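Beta-N-acetylhexosaminidase (Thermotoga neapolitana, PDB 5BZA) probably hydrolyses terminal non-reducing N-acetyl-D-hexosamine residues of N-acetyl-beta-D-hexosaminides, as a member of glycoside hydrolase family 3. Local coordinates at residues T204-H210 and L241-M247; G269-I273 and S305-V309. All blocks are in the same frame, centred on the assembly; numbering follows the deposited sequence.

In the fold
Both contacts are buried in the N-terminal TIM-barrel domain of the family 3 fold, their centres about 10 Å apart. Contact 1 belongs to the barrel wall: two neighbouring parallel strands are joined mainly by backbone hydrogen bonds, and the chain beyond them leads to a metal-binding aspartate. Contact 2 lies further out, where the loop before the last barrel strand meets helix 299-314; a side-chain hydrogen bond and apolar packing replace the backbone ladder. The two share a boundary at strand 241-243. Val-242 O probably accepts both Asn-271 N and Met-272 N, each at 2.9 Å, which helps to close the barrel between strands 241-243 and 273-275.

Contact 1. Residues T204-H210 and L241-M247; sequences TAVMTAH and LVLSDAM
Val-206 O takes a nearly straight hydrogen bond from Leu-243 N (2.8 Å, 172° at the hydrogen), and Val-242 CA adds a CA-H...O contact to Val-206 O at 3.3 Å. Val-206 N to Leu-241 O and Thr-208 N to Leu-243 O continue this parallel ladder. Past the strand ends, side chains take over. His-210 donates from NE2 to Ala-246 O (2.9 Å), reaching it from above the carbonyl plane, while ND1 is bonded to Thr-222, fixing the ring at both nitrogens. One ring face lies against Asp-245 CB, a CH-pi contact 3.6 Å from the centroid. With Asp-245 CG anti to the backbone N (chi1 -155°), the carboxylate is carried toward Met-207, whose SD lies 3.6 Å from Asp-245 OD1. A water accepts from His-210 N and donates to Asp-245 OD2, probably helping to position this carboxylate, which with His-161 forms a cadmium site. Strand 205-208 continues the barrel sheet to strand 156-162 on its other edge. Helix 225-235, the crossover of this beta-alpha-beta unit, packs on Thr-208 and Val-242, while helix 258-268 meets Ser-244 and Met-247.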
# COMPACT_ATOMS: atom_id res chain seq x y z
N THR B 204 -9.97 -2.83 23.63
CA THR B 204 -10.21 -3.78 22.54
C THR B 204 -11.71 -3.99 22.32
O THR B 204 -12.50 -3.78 23.21
CB THR B 204 -9.52 -5.18 22.82
OG1 THR B 204 -9.71 -6.04 21.70
CG2 THR B 204 -10.14 -5.90 24.05
N ALA B 205 -12.11 -4.39 21.11
CA ALA B 205 -13.47 -4.94 20.95
C ALA B 205 -13.38 -6.48 20.95
O ALA B 205 -12.30 -7.06 20.78
CB ALA B 205 -14.17 -4.40 19.67
N VAL B 206 -14.51 -7.14 21.16
CA VAL B 206 -14.53 -8.60 21.09
C VAL B 206 -15.58 -9.03 20.06
O VAL B 206 -16.74 -8.59 20.12
CB VAL B 206 -14.88 -9.26 22.44
CG1 VAL B 206 -15.04 -10.78 22.25
CG2 VAL B 206 -13.83 -8.95 23.46
N MET B 207 -15.17 -9.89 19.12
CA MET B 207 -16.14 -10.49 18.19
C MET B 207 -16.53 -11.93 18.61
O MET B 207 -15.67 -12.72 18.97
CB MET B 207 -15.57 -10.48 16.76
CG MET B 207 -16.63 -10.80 15.71
SD MET B 207 -16.03 -10.97 13.98
CE MET B 207 -15.58 -9.26 13.59
N THR B 208 -17.81 -12.26 18.56
CA THR B 208 -18.30 -13.60 18.98
C THR B 208 -18.19 -14.62 17.88
O THR B 208 -18.11 -14.24 16.71
CB THR B 208 -19.77 -13.57 19.45
OG1 THR B 208 -20.61 -13.20 18.35
CG2 THR B 208 -19.93 -12.57 20.59
N ALA B 209 -18.11 -15.89 18.24
CA ALA B 209 -18.13 -16.95 17.26
C ALA B 209 -19.52 -17.50 17.05
O ALA B 209 -20.21 -17.83 18.04
CB ALA B 209 -17.19 -18.05 17.67
N HIS B 210 -19.90 -17.73 15.80
CA HIS B 210 -21.17 -18.40 15.48
C HIS B 210 -20.93 -19.89 15.62
O HIS B 210 -20.91 -20.62 14.62
CB HIS B 210 -21.68 -18.11 14.06
CG HIS B 210 -21.99 -16.67 13.77
ND1 HIS B 210 -22.43 -15.79 14.72
CD2 HIS B 210 -21.91 -15.98 12.60
CE1 HIS B 210 -22.61 -14.59 14.16
NE2 HIS B 210 -22.31 -14.70 12.88
N LEU B 241 -16.82 -3.28 24.09
CA LEU B 241 -17.68 -3.46 22.94
C LEU B 241 -17.66 -4.90 22.43
O LEU B 241 -16.58 -5.48 22.19
CB LEU B 241 -17.23 -2.48 21.82
CG LEU B 241 -17.93 -2.51 20.46
CD1 LEU B 241 -19.44 -2.15 20.59
CD2 LEU B 241 -17.24 -1.57 19.46
N VAL B 242 -18.86 -5.47 22.30
CA VAL B 242 -19.04 -6.83 21.79
C VAL B 242 -19.81 -6.83 20.48
O VAL B 242 -20.93 -6.30 20.42
CB VAL B 242 -19.83 -7.75 22.82
CG1 VAL B 242 -20.27 -9.11 22.15
CG2 VAL B 242 -19.03 -7.97 24.07
N LEU B 243 -19.25 -7.47 19.47
CA LEU B 243 -19.85 -7.58 18.14
C LEU B 243 -20.20 -8.98 17.77
O LEU B 243 -19.45 -9.89 18.07
CB LEU B 243 -18.90 -7.07 17.03
CG LEU B 243 -18.72 -5.65 16.58
CD1 LEU B 243 -18.38 -4.76 17.75
CD2 LEU B 243 -17.55 -5.70 15.62
N SER B 244 -21.28 -9.15 17.02
CA SER B 244 -21.50 -10.44 16.39
C SER B 244 -20.50 -10.67 15.27
O SER B 244 -19.97 -9.71 14.66
CB SER B 244 -22.94 -10.53 15.86
OG SER B 244 -23.13 -9.82 14.64
N ASP B 245 -20.25 -11.93 14.95
CA ASP B 245 -19.74 -12.20 13.61
C ASP B 245 -20.93 -11.87 12.67
O ASP B 245 -22.02 -11.59 13.15
CB ASP B 245 -19.25 -13.64 13.43
CG ASP B 245 -18.21 -13.76 12.33
OD1 ASP B 245 -18.07 -12.77 11.56
OD2 ASP B 245 -17.55 -14.82 12.19
N ALA B 246 -20.74 -11.88 11.35
CA ALA B 246 -21.82 -11.39 10.45
C ALA B 246 -23.08 -12.23 10.56
O ALA B 246 -23.05 -13.44 10.35
CB ALA B 246 -21.34 -11.36 9.00
N MET B 247 -24.21 -11.59 10.89
CA MET B 247 -25.45 -12.33 11.21
C MET B 247 -26.03 -13.11 10.04
O MET B 247 -26.76 -14.07 10.25
CB MET B 247 -26.52 -11.38 11.73
CG MET B 247 -26.31 -10.90 13.13
SD MET B 247 -26.36 -12.23 14.37
CE MET B 247 -26.32 -11.19 15.83
O HOH W 1 -18.31 -17.13 13.66

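Contact 2. Residues G269-I273 and S305-V309; sequences GGNMI and SIKIV
This is a loop-to-helix contact on the outer side of the barrel, joining the segment 269-273, which leads into strand 273-275, to helix 299-314. Its one hydrogen bond across the segments runs from Asn-271 ND2 to Ser-305 OG, 2.9 Å long and fairly straight at 161°, with the oxygen lying close to the amide plane. Ser-305 OG is in turn bonded to Lys-301 O one helical turn earlier, so the hydroxyl links the loop to the helix backbone. The other end of the amide is held too: Asn-271 OD1 accepts from Arg-233 NH2 and from Val-242 N, and these bonds together fix the flip of the amide. The side chain of Ile-308 crosses that of Asn-271 at about a right angle, its CD1 3.5 Å from Asn-271 OD1. Without the amide, as with an alanine here, Arg-233 NH2 and Val-242 N would probably lose their shared acceptor and Ser-305 OG its donor from the loop. Further along, Met-272 passes across Val-309, CG meeting CG2 at 3.7 Å, and SD rests against the same methyl. The loop starts at Gly-269, whose positive phi ends helix 258-268 in a Schellman motif. Beyond it, Met-272 packs against helix 299-314 and strands 241-243 and 9-13, while the Ile-273 side chain meets helix 258-268.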
# COMPACT_ATOMS: atom_id res chain seq x y z
N GLY B 269 -26.29 -9.74 25.70
CA GLY B 269 -25.27 -8.84 26.20
C GLY B 269 -24.43 -8.31 25.08
O GLY B 269 -23.47 -7.62 25.31
N GLY B 270 -24.80 -8.62 23.84
CA GLY B 270 -24.12 -8.03 22.70
C GLY B 270 -24.38 -6.54 22.48
O GLY B 270 -25.43 -6.02 22.85
N ASN B 271 -23.43 -5.84 21.86
CA ASN B 271 -23.59 -4.42 21.59
C ASN B 271 -23.80 -4.09 20.11
O ASN B 271 -24.69 -3.33 19.77
CB ASN B 271 -22.38 -3.65 22.07
CG ASN B 271 -22.09 -3.84 23.53
OD1 ASN B 271 -20.93 -4.08 23.90
ND2 ASN B 271 -23.12 -3.70 24.37
N MET B 272 -22.95 -4.60 19.23
CA MET B 272 -23.11 -4.24 17.84
C MET B 272 -23.35 -5.44 16.98
O MET B 272 -22.57 -6.38 16.97
CB MET B 272 -21.88 -3.50 17.28
CG MET B 272 -21.68 -2.13 17.86
SD MET B 272 -20.42 -1.13 17.01
CE MET B 272 -21.41 -0.46 15.66
N ILE B 273 -24.41 -5.34 16.19
CA ILE B 273 -24.72 -6.38 15.21
C ILE B 273 -23.96 -6.15 13.90
O ILE B 273 -24.12 -5.12 13.27
CB ILE B 273 -26.21 -6.41 14.96
CG1 ILE B 273 -26.87 -6.84 16.29
CG2 ILE B 273 -26.50 -7.34 13.81
CD1 ILE B 273 -28.36 -6.68 16.36
N SER B 305 -25.60 -0.41 25.55
CA SER B 305 -24.96 -0.62 24.27
C SER B 305 -24.61 0.70 23.56
O SER B 305 -23.45 0.92 23.17
CB SER B 305 -25.87 -1.47 23.40
OG SER B 305 -25.88 -2.82 23.87
N ILE B 306 -25.60 1.58 23.41
CA ILE B 306 -25.38 2.88 22.82
C ILE B 306 -24.29 3.65 23.57
O ILE B 306 -23.44 4.32 22.96
CB ILE B 306 -26.68 3.69 22.76
CG1 ILE B 306 -27.58 3.09 21.68
CG2 ILE B 306 -26.39 5.14 22.46
CD1 ILE B 306 -28.90 3.81 21.49
N LYS B 307 -24.31 3.54 24.90
CA LYS B 307 -23.29 4.21 25.72
C LYS B 307 -21.88 3.70 25.37
O LYS B 307 -20.93 4.49 25.16
CB LYS B 307 -23.56 3.99 27.21
CG LYS B 307 -22.58 4.69 28.14
CD LYS B 307 -23.09 4.71 29.58
CE LYS B 307 -21.95 4.94 30.57
NZ LYS B 307 -20.85 5.80 29.99
N ILE B 308 -21.76 2.37 25.26
CA ILE B 308 -20.49 1.76 24.91
C ILE B 308 -19.99 2.23 23.52
O ILE B 308 -18.84 2.66 23.37
CB ILE B 308 -20.59 0.22 24.97
CG1 ILE B 308 -20.82 -0.24 26.40
CG2 ILE B 308 -19.34 -0.43 24.45
CD1 ILE B 308 -20.92 -1.73 26.56
N VAL B 309 -20.87 2.16 22.52
CA VAL B 309 -20.48 2.58 21.19
C VAL B 309 -20.02 4.03 21.18
O VAL B 309 -19.00 4.37 20.57
CB VAL B 309 -21.60 2.40 20.17
CG1 VAL B 309 -21.24 3.11 18.85
CG2 VAL B 309 -21.85 0.94 19.95